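Local coordinates for type III restriction-modification enzyme EcoP15I Mod subunit (PDB 4ZCF), which methylates a single adenine in the asymmetric DNA site 5'-CAGCAG-3' as a homodimer and, together with Res subunits, is required for DNA restriction, at residues G282-L285 with Q286-T290; T486-D489 with L490-R494; L58-L61 with G62-Y65; G396-A399 with T400-K404. One frame throughout, in Å; residues are numbered along the deposited sequence.

Along the chain the four contacts come in the order 3, 1, 4, 2, and each is local to one turn or helix start. Contact 3 joins strand 57-60 to helix 63-71, and contacts 1, 4 and 2 lie at the starts of helices 283-296, 399-404 and 487-500. Contact 1 stands apart, its centre about 48 Å from the chain's centre, with its nearest atom about 7 Å from the bound DNA. Contacts 2 and 4, about 17 Å apart between centres, touch where Arg494 packs on Leu403. Contacts 3 and 4 both reach the second subunit, so the four sample the methylase core, the dimer interface and a DNA-proximal outlying region.

Contact 1 of 4, residues G282-L285 with Q286-T290; sequences GNEL and QEKYT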
loop_
_atom_site.group_PDB
_atom_site.type_symbol
_atom_site.label_atom_id
_atom_site.label_comp_id
_atom_site.label_asym_id
_atom_site.label_seq_id
_atom_site.Cartn_x
_atom_site.Cartn_y
_atom_site.Cartn_z
ATOM N N GLY A 282 -24.861 11.825 46.632
ATOM C CA GLY A 282 -23.943 10.858 47.227
ATOM C C GLY A 282 -24.071 9.414 46.790
ATOM O O GLY A 282 -23.960 9.102 45.600
ATOM N N ASN A 283 -24.272 8.519 47.780
ATOM C CA ASN A 283 -24.413 7.067 47.604
ATOM C C ASN A 283 -25.647 6.723 46.755
ATOM O O ASN A 283 -25.677 5.659 46.133
ATOM C CB ASN A 283 -24.480 6.356 48.967
ATOM C CG ASN A 283 -23.290 6.587 49.882
ATOM O OD1 ASN A 283 -22.201 6.028 49.691
ATOM N ND2 ASN A 283 -23.496 7.367 50.938
ATOM N N GLU A 284 -26.647 7.640 46.724
ATOM C CA GLU A 284 -27.899 7.530 45.969
ATOM C C GLU A 284 -27.664 7.518 44.458
ATOM O O GLU A 284 -28.406 6.843 43.743
ATOM C CB GLU A 284 -28.862 8.669 46.346
ATOM C CG GLU A 284 -30.326 8.289 46.159
ATOM C CD GLU A 284 -31.339 9.413 46.023
ATOM O OE1 GLU A 284 -30.943 10.601 46.093
ATOM O OE2 GLU A 284 -32.534 9.098 45.810
ATOM N N LEU A 285 -26.658 8.282 43.973
ATOM C CA LEU A 285 -26.273 8.364 42.554
ATOM C C LEU A 285 -25.980 6.952 41.985
ATOM O O LEU A 285 -26.581 6.569 40.982
ATOM C CB LEU A 285 -25.061 9.316 42.374
ATOM C CG LEU A 285 -24.569 9.594 40.937
ATOM C CD1 LEU A 285 -25.644 10.216 40.081
ATOM C CD2 LEU A 285 -23.340 10.502 40.939
ATOM N N GLN A 286 -25.141 6.170 42.688
ATOM C CA GLN A 286 -24.772 4.813 42.312
ATOM C C GLN A 286 -25.917 3.799 42.403
ATOM O O GLN A 286 -25.978 2.894 41.566
ATOM C CB GLN A 286 -23.514 4.349 43.084
ATOM C CG GLN A 286 -23.019 2.920 42.770
ATOM C CD GLN A 286 -22.551 2.692 41.339
ATOM O OE1 GLN A 286 -21.360 2.777 41.024
ATOM N NE2 GLN A 286 -23.462 2.291 40.468
ATOM N N GLU A 287 -26.806 3.932 43.408
ATOM C CA GLU A 287 -27.945 3.015 43.612
ATOM C C GLU A 287 -28.965 3.189 42.474
ATOM O O GLU A 287 -29.442 2.195 41.902
ATOM C CB GLU A 287 -28.602 3.222 45.001
ATOM C CG GLU A 287 -27.656 2.969 46.169
ATOM C CD GLU A 287 -28.068 3.476 47.543
ATOM O OE1 GLU A 287 -28.721 4.544 47.627
ATOM O OE2 GLU A 287 -27.681 2.830 48.545
ATOM N N LYS A 288 -29.250 4.469 42.129
ATOM C CA LYS A 288 -30.135 4.874 41.043
ATOM C C LYS A 288 -29.565 4.449 39.698
ATOM O O LYS A 288 -30.327 4.025 38.819
ATOM C CB LYS A 288 -30.377 6.394 41.086
ATOM C CG LYS A 288 -31.828 6.767 41.435
ATOM C CD LYS A 288 -32.178 6.658 42.938
ATOM C CE LYS A 288 -33.669 6.586 43.189
ATOM N NZ LYS A 288 -34.211 5.226 42.926
ATOM N N TYR A 289 -28.214 4.530 39.554
ATOM C CA TYR A 289 -27.484 4.111 38.363
ATOM C C TYR A 289 -27.456 2.593 38.223
ATOM O O TYR A 289 -27.729 2.103 37.123
ATOM C CB TYR A 289 -26.067 4.717 38.286
ATOM C CG TYR A 289 -25.347 4.348 37.003
ATOM C CD1 TYR A 289 -25.803 4.807 35.769
ATOM C CD2 TYR A 289 -24.273 3.463 37.013
ATOM C CE1 TYR A 289 -25.230 4.374 34.583
ATOM C CE2 TYR A 289 -23.672 3.046 35.830
ATOM C CZ TYR A 289 -24.143 3.517 34.615
ATOM O OH TYR A 289 -23.549 3.119 33.439
ATOM N N THR A 290 -27.154 1.836 39.312
ATOM C CA THR A 290 -27.155 0.357 39.272
ATOM C C THR A 290 -28.527 -0.182 38.803
ATOM O O THR A 290 -28.585 -1.199 38.119
ATOM C CB THR A 290 -26.683 -0.242 40.618
ATOM O OG1 THR A 290 -25.357 0.207 40.891
ATOM C CG2 THR A 290 -26.687 -1.758 40.628
#
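Leu285 and Tyr289, one helical turn apart, form the packed side of this contact. The N of Tyr289 donates to the O of Leu285 over 3.0 Å, and Tyr289 CB lies 3.3 Å from that same oxygen. With CG anti to the backbone N (chi1 -176°) in both residues, the leucine branch and the tyrosine ring leave the same flank of the helix, where both meet Phe276 of helix 264-279 and Ile309 of strand 308-310. Tyr289 OH is held by the carbonyl of Tyr306. Gln286 brings NE2 to the edge of the Tyr289 ring, in its plane, and its amide is fixed at both ends, by Ile309 N and Lys307 O.

The charged ends of Glu284 and Glu287 lie on the exposed side, while the Lys288 chain runs along the border and still packs on Phe276 and Tyr280. Glu284 and Lys288 run side by side, pointing the same way, with Glu284 OE2 3.8 Å from Lys288 CD. The charges themselves stay apart, Glu284 OE2 to Lys288 NZ being 5.1 Å, so any attraction is probably weak and long-range. The Glu284 carboxylate is likely to lose its nearby positive charge, and Phe276 and Tyr280 some aliphatic cover, were an alanine to replace Lys288. Glu287 folds back along the first turn, its CG 3.3 Å from Asn283 O, while its own N gives that oxygen only a weak bond of 3.4 Å. One buried and one exposed flank make this the opening of an amphipathic helix, in a DNA-proximal region consistent with the target-recognition part of a beta-class methyltransferase.

Contact 2 of 4, residues T486-D489 with L490-R494; sequences TIFD and LTKER
Ile487, Phe488 and Asp489 each offer a carbonyl to the amide four residues on, so the two segments form the first turns of one regular helix. The bonds measure 3.0 Å from Thr491 N to Ile487 O, 2.8 Å from Lys492 N to Phe488 O and 3.1 Å from Glu493 N to Asp489 O. Thr486 occupies the N-cap. Asp489 keeps CG beside its backbone N (chi1 -66°), which turns the carboxylate back to the helix start, where OD2 accepts Thr486 N over 3.1 Å from 37° out of the carboxylate plane. This is one half of a capping box; the Thr486 hydroxyl turns instead to Asp470.

The helix follows strand 461-468 and packs on it and on strand 96-99, as helices flank the central sheet of Rossmann-like methyltransferases. Phe488 enters that interface against Leu97 and Gln468, and its CE2 approaches Lys492 CB obliquely at 4.2 Å. From there the extended Lys492 chain carries NZ to a salt bridge with Asp81. Thr491 OG1 is 2.9 Å from Ile487 O, but its proton may go instead to Gly443 O, a weak alternative. Leu490 lies on another side of the helix, with CD1 4.1 Å from Ile487 CA.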
loop_
_atom_site.group_PDB
_atom_site.type_symbol
_atom_site.label_atom_id
_atom_site.label_comp_id
_atom_site.label_asym_id
_atom_site.label_seq_id
_atom_site.Cartn_x
_atom_site.Cartn_y
_atom_site.Cartn_z
ATOM N N THR A 486 -29.402 4.826 -19.865
ATOM C CA THR A 486 -28.039 4.507 -19.394
ATOM C C THR A 486 -27.979 4.452 -17.862
ATOM O O THR A 486 -28.806 5.086 -17.205
ATOM C CB THR A 486 -26.943 5.415 -20.020
ATOM O OG1 THR A 486 -27.008 6.752 -19.517
ATOM C CG2 THR A 486 -26.960 5.419 -21.537
ATOM N N ILE A 487 -27.000 3.686 -17.294
ATOM C CA ILE A 487 -26.769 3.551 -15.836
ATOM C C ILE A 487 -26.435 4.937 -15.271
ATOM O O ILE A 487 -26.767 5.234 -14.121
ATOM C CB ILE A 487 -25.627 2.538 -15.461
ATOM C CG1 ILE A 487 -25.510 1.327 -16.405
ATOM C CG2 ILE A 487 -25.665 2.126 -13.952
ATOM C CD1 ILE A 487 -26.652 0.236 -16.315
ATOM N N PHE A 488 -25.759 5.775 -16.092
ATOM C CA PHE A 488 -25.394 7.140 -15.724
ATOM C C PHE A 488 -26.634 7.969 -15.390
ATOM O O PHE A 488 -26.584 8.766 -14.456
ATOM C CB PHE A 488 -24.553 7.824 -16.821
ATOM C CG PHE A 488 -24.179 9.236 -16.442
ATOM C CD1 PHE A 488 -23.080 9.486 -15.618
ATOM C CD2 PHE A 488 -24.967 10.315 -16.846
ATOM C CE1 PHE A 488 -22.764 10.788 -15.222
ATOM C CE2 PHE A 488 -24.659 11.619 -16.435
ATOM C CZ PHE A 488 -23.553 11.848 -15.636
ATOM N N ASP A 489 -27.725 7.794 -16.165
ATOM C CA ASP A 489 -28.995 8.504 -16.003
ATOM C C ASP A 489 -29.632 8.227 -14.641
ATOM O O ASP A 489 -30.106 9.166 -13.998
ATOM C CB ASP A 489 -29.976 8.144 -17.137
ATOM C CG ASP A 489 -29.570 8.593 -18.522
ATOM O OD1 ASP A 489 -28.989 9.689 -18.642
ATOM O OD2 ASP A 489 -29.919 7.889 -19.498
ATOM N N LEU A 490 -29.604 6.947 -14.194
ATOM C CA LEU A 490 -30.114 6.494 -12.889
ATOM C C LEU A 490 -29.255 7.034 -11.778
ATOM O O LEU A 490 -29.778 7.377 -10.710
ATOM C CB LEU A 490 -30.081 4.977 -12.777
ATOM C CG LEU A 490 -31.040 4.182 -13.602
ATOM C CD1 LEU A 490 -30.369 2.902 -14.044
ATOM C CD2 LEU A 490 -32.349 3.908 -12.825
ATOM N N THR A 491 -27.921 7.050 -12.012
ATOM C CA THR A 491 -26.919 7.558 -11.079
ATOM C C THR A 491 -27.132 9.035 -10.867
ATOM O O THR A 491 -27.206 9.449 -9.718
ATOM C CB THR A 491 -25.493 7.200 -11.553
ATOM O OG1 THR A 491 -25.413 5.782 -11.657
ATOM C CG2 THR A 491 -24.397 7.730 -10.617
ATOM N N LYS A 492 -27.232 9.827 -11.960
ATOM C CA LYS A 492 -27.454 11.286 -11.916
ATOM C C LYS A 492 -28.735 11.601 -11.130
ATOM O O LYS A 492 -28.684 12.407 -10.200
ATOM C CB LYS A 492 -27.506 11.873 -13.344
ATOM C CG LYS A 492 -27.766 13.390 -13.417
ATOM C CD LYS A 492 -28.038 13.796 -14.877
ATOM C CE LYS A 492 -28.122 15.293 -15.064
ATOM N NZ LYS A 492 -28.327 15.650 -16.490
ATOM N N GLU A 493 -29.842 10.898 -11.453
ATOM C CA GLU A 493 -31.130 11.020 -10.780
ATOM C C GLU A 493 -31.070 10.661 -9.300
ATOM O O GLU A 493 -31.668 11.385 -8.495
ATOM C CB GLU A 493 -32.218 10.194 -11.504
ATOM C CG GLU A 493 -33.613 10.231 -10.872
ATOM C CD GLU A 493 -34.398 11.537 -10.845
ATOM O OE1 GLU A 493 -33.782 12.628 -10.860
ATOM O OE2 GLU A 493 -35.645 11.465 -10.752
ATOM N N ARG A 494 -30.350 9.567 -8.931
ATOM C CA ARG A 494 -30.226 9.134 -7.523
ATOM C C ARG A 494 -29.578 10.198 -6.676
ATOM O O ARG A 494 -29.940 10.345 -5.509
ATOM C CB ARG A 494 -29.425 7.821 -7.379
ATOM C CG ARG A 494 -29.620 7.174 -6.021
ATOM C CD ARG A 494 -28.468 7.279 -5.021
ATOM N NE ARG A 494 -27.906 5.934 -4.886
ATOM C CZ ARG A 494 -27.638 5.299 -3.754
ATOM N NH1 ARG A 494 -27.771 5.913 -2.592
ATOM N NH2 ARG A 494 -27.187 4.056 -3.782
#

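Contact 3 of 4, residues L58-L61 with G62-Y65; sequences LNWL and GKSY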
loop_
_atom_site.group_PDB
_atom_site.type_symbol
_atom_site.label_atom_id
_atom_site.label_comp_id
_atom_site.label_asym_id
_atom_site.label_seq_id
_atom_site.Cartn_x
_atom_site.Cartn_y
_atom_site.Cartn_z
ATOM N N LEU A 58 2.978 -12.498 -9.821
ATOM C CA LEU A 58 1.639 -12.753 -10.359
ATOM C C LEU A 58 1.751 -12.311 -11.841
ATOM O O LEU A 58 1.981 -11.131 -12.145
ATOM C CB LEU A 58 0.535 -11.961 -9.625
ATOM C CG LEU A 58 -0.892 -12.074 -10.205
ATOM C CD1 LEU A 58 -1.520 -13.437 -9.884
ATOM C CD2 LEU A 58 -1.786 -10.953 -9.695
ATOM N N ASN A 59 1.713 -13.303 -12.739
ATOM C CA ASN A 59 1.839 -13.098 -14.177
ATOM C C ASN A 59 0.568 -13.581 -14.800
ATOM O O ASN A 59 -0.023 -14.574 -14.342
ATOM C CB ASN A 59 3.008 -13.902 -14.784
ATOM C CG ASN A 59 4.314 -13.897 -14.020
ATOM O OD1 ASN A 59 5.010 -12.877 -13.930
ATOM N ND2 ASN A 59 4.709 -15.071 -13.524
ATOM N N TRP A 60 0.140 -12.857 -15.835
ATOM C CA TRP A 60 -1.025 -13.167 -16.629
ATOM C C TRP A 60 -0.808 -12.599 -18.038
ATOM O O TRP A 60 -0.087 -11.600 -18.186
ATOM C CB TRP A 60 -2.323 -12.651 -15.930
ATOM C CG TRP A 60 -2.593 -11.185 -16.069
ATOM C CD1 TRP A 60 -3.316 -10.582 -17.047
ATOM C CD2 TRP A 60 -2.118 -10.133 -15.215
ATOM N NE1 TRP A 60 -3.335 -9.219 -16.855
ATOM C CE2 TRP A 60 -2.573 -8.912 -15.763
ATOM C CE3 TRP A 60 -1.338 -10.099 -14.042
ATOM C CZ2 TRP A 60 -2.277 -7.674 -15.188
ATOM C CZ3 TRP A 60 -1.081 -8.870 -13.448
ATOM C CH2 TRP A 60 -1.563 -7.678 -14.010
ATOM N N LEU A 61 -1.392 -13.255 -19.069
ATOM C CA LEU A 61 -1.363 -12.814 -20.482
ATOM C C LEU A 61 -2.262 -11.574 -20.542
ATOM O O LEU A 61 -3.453 -11.663 -20.200
ATOM C CB LEU A 61 -1.913 -13.934 -21.406
ATOM C CG LEU A 61 -2.147 -13.609 -22.909
ATOM C CD1 LEU A 61 -0.828 -13.549 -23.686
ATOM C CD2 LEU A 61 -3.121 -14.614 -23.556
ATOM N N GLY A 62 -1.671 -10.427 -20.890
ATOM C CA GLY A 62 -2.380 -9.149 -20.891
ATOM C C GLY A 62 -1.795 -8.143 -19.915
ATOM O O GLY A 62 -2.220 -6.984 -19.894
ATOM N N LYS A 63 -0.785 -8.568 -19.116
ATOM C CA LYS A 63 -0.064 -7.708 -18.186
ATOM C C LYS A 63 0.640 -6.599 -18.959
ATOM O O LYS A 63 0.599 -5.445 -18.522
ATOM C CB LYS A 63 0.945 -8.522 -17.351
ATOM C CG LYS A 63 1.510 -7.750 -16.168
ATOM C CD LYS A 63 2.216 -8.637 -15.145
ATOM C CE LYS A 63 2.825 -7.782 -14.044
ATOM N NZ LYS A 63 3.224 -8.576 -12.854
ATOM N N SER A 64 1.284 -6.949 -20.108
ATOM C CA SER A 64 1.978 -5.991 -20.986
ATOM C C SER A 64 0.991 -5.040 -21.644
ATOM O O SER A 64 1.327 -3.870 -21.838
ATOM C CB SER A 64 2.846 -6.700 -22.030
ATOM O OG SER A 64 2.205 -7.796 -22.667
ATOM N N TYR A 65 -0.229 -5.545 -21.963
ATOM C CA TYR A 65 -1.366 -4.811 -22.523
ATOM C C TYR A 65 -1.941 -3.835 -21.481
ATOM O O TYR A 65 -2.278 -2.703 -21.842
ATOM C CB TYR A 65 -2.464 -5.788 -23.015
ATOM C CG TYR A 65 -3.633 -5.121 -23.721
ATOM C CD1 TYR A 65 -3.543 -4.746 -25.058
ATOM C CD2 TYR A 65 -4.841 -4.908 -23.065
ATOM C CE1 TYR A 65 -4.613 -4.137 -25.713
ATOM C CE2 TYR A 65 -5.928 -4.325 -23.717
ATOM C CZ TYR A 65 -5.806 -3.930 -25.039
ATOM O OH TYR A 65 -6.869 -3.354 -25.696
#
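Lys63 lays its methylene chain over one face of the Trp60 indole. Its CG stands 3.9 Å from the centroid of the six-membered ring and 15° off the ring normal, the geometry of a CH-pi contact, and CD comes within 3.7 Å of Trp60 CZ3. The two side chains cross at about a right angle. All four lysine torsions are near 180°, so the chain runs straight from CB across the ring and delivers NZ to Leu58 O at 2.9 Å, nearly along the C=O axis. One residue therefore covers an aromatic face and binds the strand's backbone with its ammonium group. The indole NE1 is hydrogen-bonded to Thr176 OG1 of helix 171-188.

The chain reverses in a type II beta turn from Trp60 to Lys63, which links strand 57-60 to helix 63-71. Lys63 N closes it on Trp60 O at 3.2 Å. Gly62, both third residue of the turn and N-cap of the helix, has a phi of 118°; a CB there would strike Leu61 O. Leu58, Asn59 and Trp60 pair antiparallel with a strand of the second subunit, so the sheet continues across the dimer interface. The Lys63 side chain also touches Glu213 of helix 204-215 and lies about 5 Å from a bound manganese ion, beyond coordination distance.

Contact 4 of 4, residues G396-A399 with T400-K404; sequences GRVA and TNELK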
loop_
_atom_site.group_PDB
_atom_site.type_symbol
_atom_site.label_atom_id
_atom_site.label_comp_id
_atom_site.label_asym_id
_atom_site.label_seq_id
_atom_site.Cartn_x
_atom_site.Cartn_y
_atom_site.Cartn_z
ATOM N N GLY A 396 -26.663 -6.480 4.080
ATOM C CA GLY A 396 -26.560 -5.759 2.821
ATOM C C GLY A 396 -27.890 -5.557 2.129
ATOM O O GLY A 396 -28.011 -4.656 1.298
ATOM N N ARG A 397 -28.900 -6.397 2.456
ATOM C CA ARG A 397 -30.233 -6.311 1.852
ATOM C C ARG A 397 -31.004 -4.992 2.117
ATOM O O ARG A 397 -31.942 -4.691 1.383
ATOM C CB ARG A 397 -31.054 -7.618 2.002
ATOM C CG ARG A 397 -31.752 -7.828 3.338
ATOM C CD ARG A 397 -32.478 -9.156 3.332
ATOM N NE ARG A 397 -32.356 -9.863 4.613
ATOM C CZ ARG A 397 -31.727 -11.026 4.781
ATOM N NH1 ARG A 397 -31.158 -11.639 3.749
ATOM N NH2 ARG A 397 -31.670 -11.589 5.981
ATOM N N VAL A 398 -30.528 -4.155 3.080
ATOM C CA VAL A 398 -31.073 -2.820 3.378
ATOM C C VAL A 398 -30.918 -1.830 2.220
ATOM O O VAL A 398 -31.600 -0.815 2.214
ATOM C CB VAL A 398 -30.650 -2.201 4.729
ATOM C CG1 VAL A 398 -31.200 -3.005 5.889
ATOM C CG2 VAL A 398 -29.140 -2.028 4.841
ATOM N N ALA A 399 -30.037 -2.129 1.241
ATOM C CA ALA A 399 -29.825 -1.311 0.039
ATOM C C ALA A 399 -31.106 -1.241 -0.813
ATOM O O ALA A 399 -31.295 -0.272 -1.541
ATOM C CB ALA A 399 -28.677 -1.869 -0.786
ATOM N N THR A 400 -31.989 -2.253 -0.713
ATOM C CA THR A 400 -33.271 -2.277 -1.422
ATOM C C THR A 400 -34.238 -1.284 -0.757
ATOM O O THR A 400 -34.983 -0.590 -1.444
ATOM C CB THR A 400 -33.836 -3.696 -1.502
ATOM O OG1 THR A 400 -34.037 -4.207 -0.179
ATOM C CG2 THR A 400 -32.961 -4.637 -2.320
ATOM N N ASN A 401 -34.180 -1.177 0.570
ATOM C CA ASN A 401 -35.006 -0.266 1.358
ATOM C C ASN A 401 -34.640 1.208 1.065
ATOM O O ASN A 401 -35.523 2.050 0.898
ATOM C CB ASN A 401 -34.830 -0.587 2.844
ATOM C CG ASN A 401 -35.981 -0.148 3.705
ATOM O OD1 ASN A 401 -36.884 -0.942 4.014
ATOM N ND2 ASN A 401 -35.955 1.117 4.141
ATOM N N GLU A 402 -33.329 1.496 0.998
ATOM C CA GLU A 402 -32.732 2.804 0.711
ATOM C C GLU A 402 -33.147 3.314 -0.670
ATOM O O GLU A 402 -33.458 4.506 -0.833
ATOM C CB GLU A 402 -31.205 2.692 0.761
ATOM C CG GLU A 402 -30.647 2.630 2.166
ATOM C CD GLU A 402 -29.237 2.090 2.271
ATOM O OE1 GLU A 402 -28.548 1.989 1.229
ATOM O OE2 GLU A 402 -28.812 1.790 3.409
ATOM N N LEU A 403 -33.152 2.387 -1.648
ATOM C CA LEU A 403 -33.496 2.635 -3.036
ATOM C C LEU A 403 -34.987 2.685 -3.331
ATOM O O LEU A 403 -35.384 3.359 -4.287
ATOM C CB LEU A 403 -32.724 1.698 -3.978
ATOM C CG LEU A 403 -31.253 2.089 -4.201
ATOM C CD1 LEU A 403 -30.466 0.928 -4.775
ATOM C CD2 LEU A 403 -31.127 3.306 -5.120
ATOM N N LYS A 404 -35.823 2.021 -2.497
ATOM C CA LYS A 404 -37.283 2.100 -2.642
ATOM C C LYS A 404 -37.751 3.453 -2.068
ATOM O O LYS A 404 -38.783 3.973 -2.466
ATOM C CB LYS A 404 -38.004 0.906 -1.975
ATOM C CG LYS A 404 -39.460 0.705 -2.441
ATOM C CD LYS A 404 -39.557 -0.022 -3.790
ATOM C CE LYS A 404 -40.751 0.400 -4.624
ATOM N NZ LYS A 404 -42.047 -0.065 -4.063
#
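Arg397 meets Thr400 through its carbonyl oxygen, which takes two bonds from that one residue. Thr400 OG1 comes in at 2.7 Å, almost in line with the C=O bond (176°), while Thr400 N reaches the same oxygen at 3.2 Å from 49° above the carbonyl plane. The threonine hydroxyl can do this because it sits between its own backbone N and carbonyl carbon (chi1 60°), facing back along the chain. The guanidinium of Arg397 turns elsewhere, to a salt bridge with Asp395.

Val398 comes next. Its carbonyl accepts Glu402 N at 3.1 Å, in the carbonyl plane, with a weak second bond from Asn401 N. These bonds to the third and fourth residues on mark the beginning of the short helix 399-404, which follows strand 391-393, an outermost strand of the large mixed sheet within this chain. The valine CG2 lies 4.1 Å from Glu402 OE2, and Val398 and Asn401 both pack on Pro352 of the second subunit.

Ala399, buried, has its CA 3.7 Å from Glu402 OE1, and its O accepts Leu403 N at 3.2 Å. Leu403 CD1 folds to 3.5 Å from that oxygen before packing on Phe414 and Ala417. The Glu402 carboxylate is gripped by Thr419 OG1 and by the N of Ile420, at the start of helix 420-430, whose dipole probably helps to stabilise its charge. A valine at Glu402 would probably leave both these donors without their acceptor and loosen the tie between the two helices.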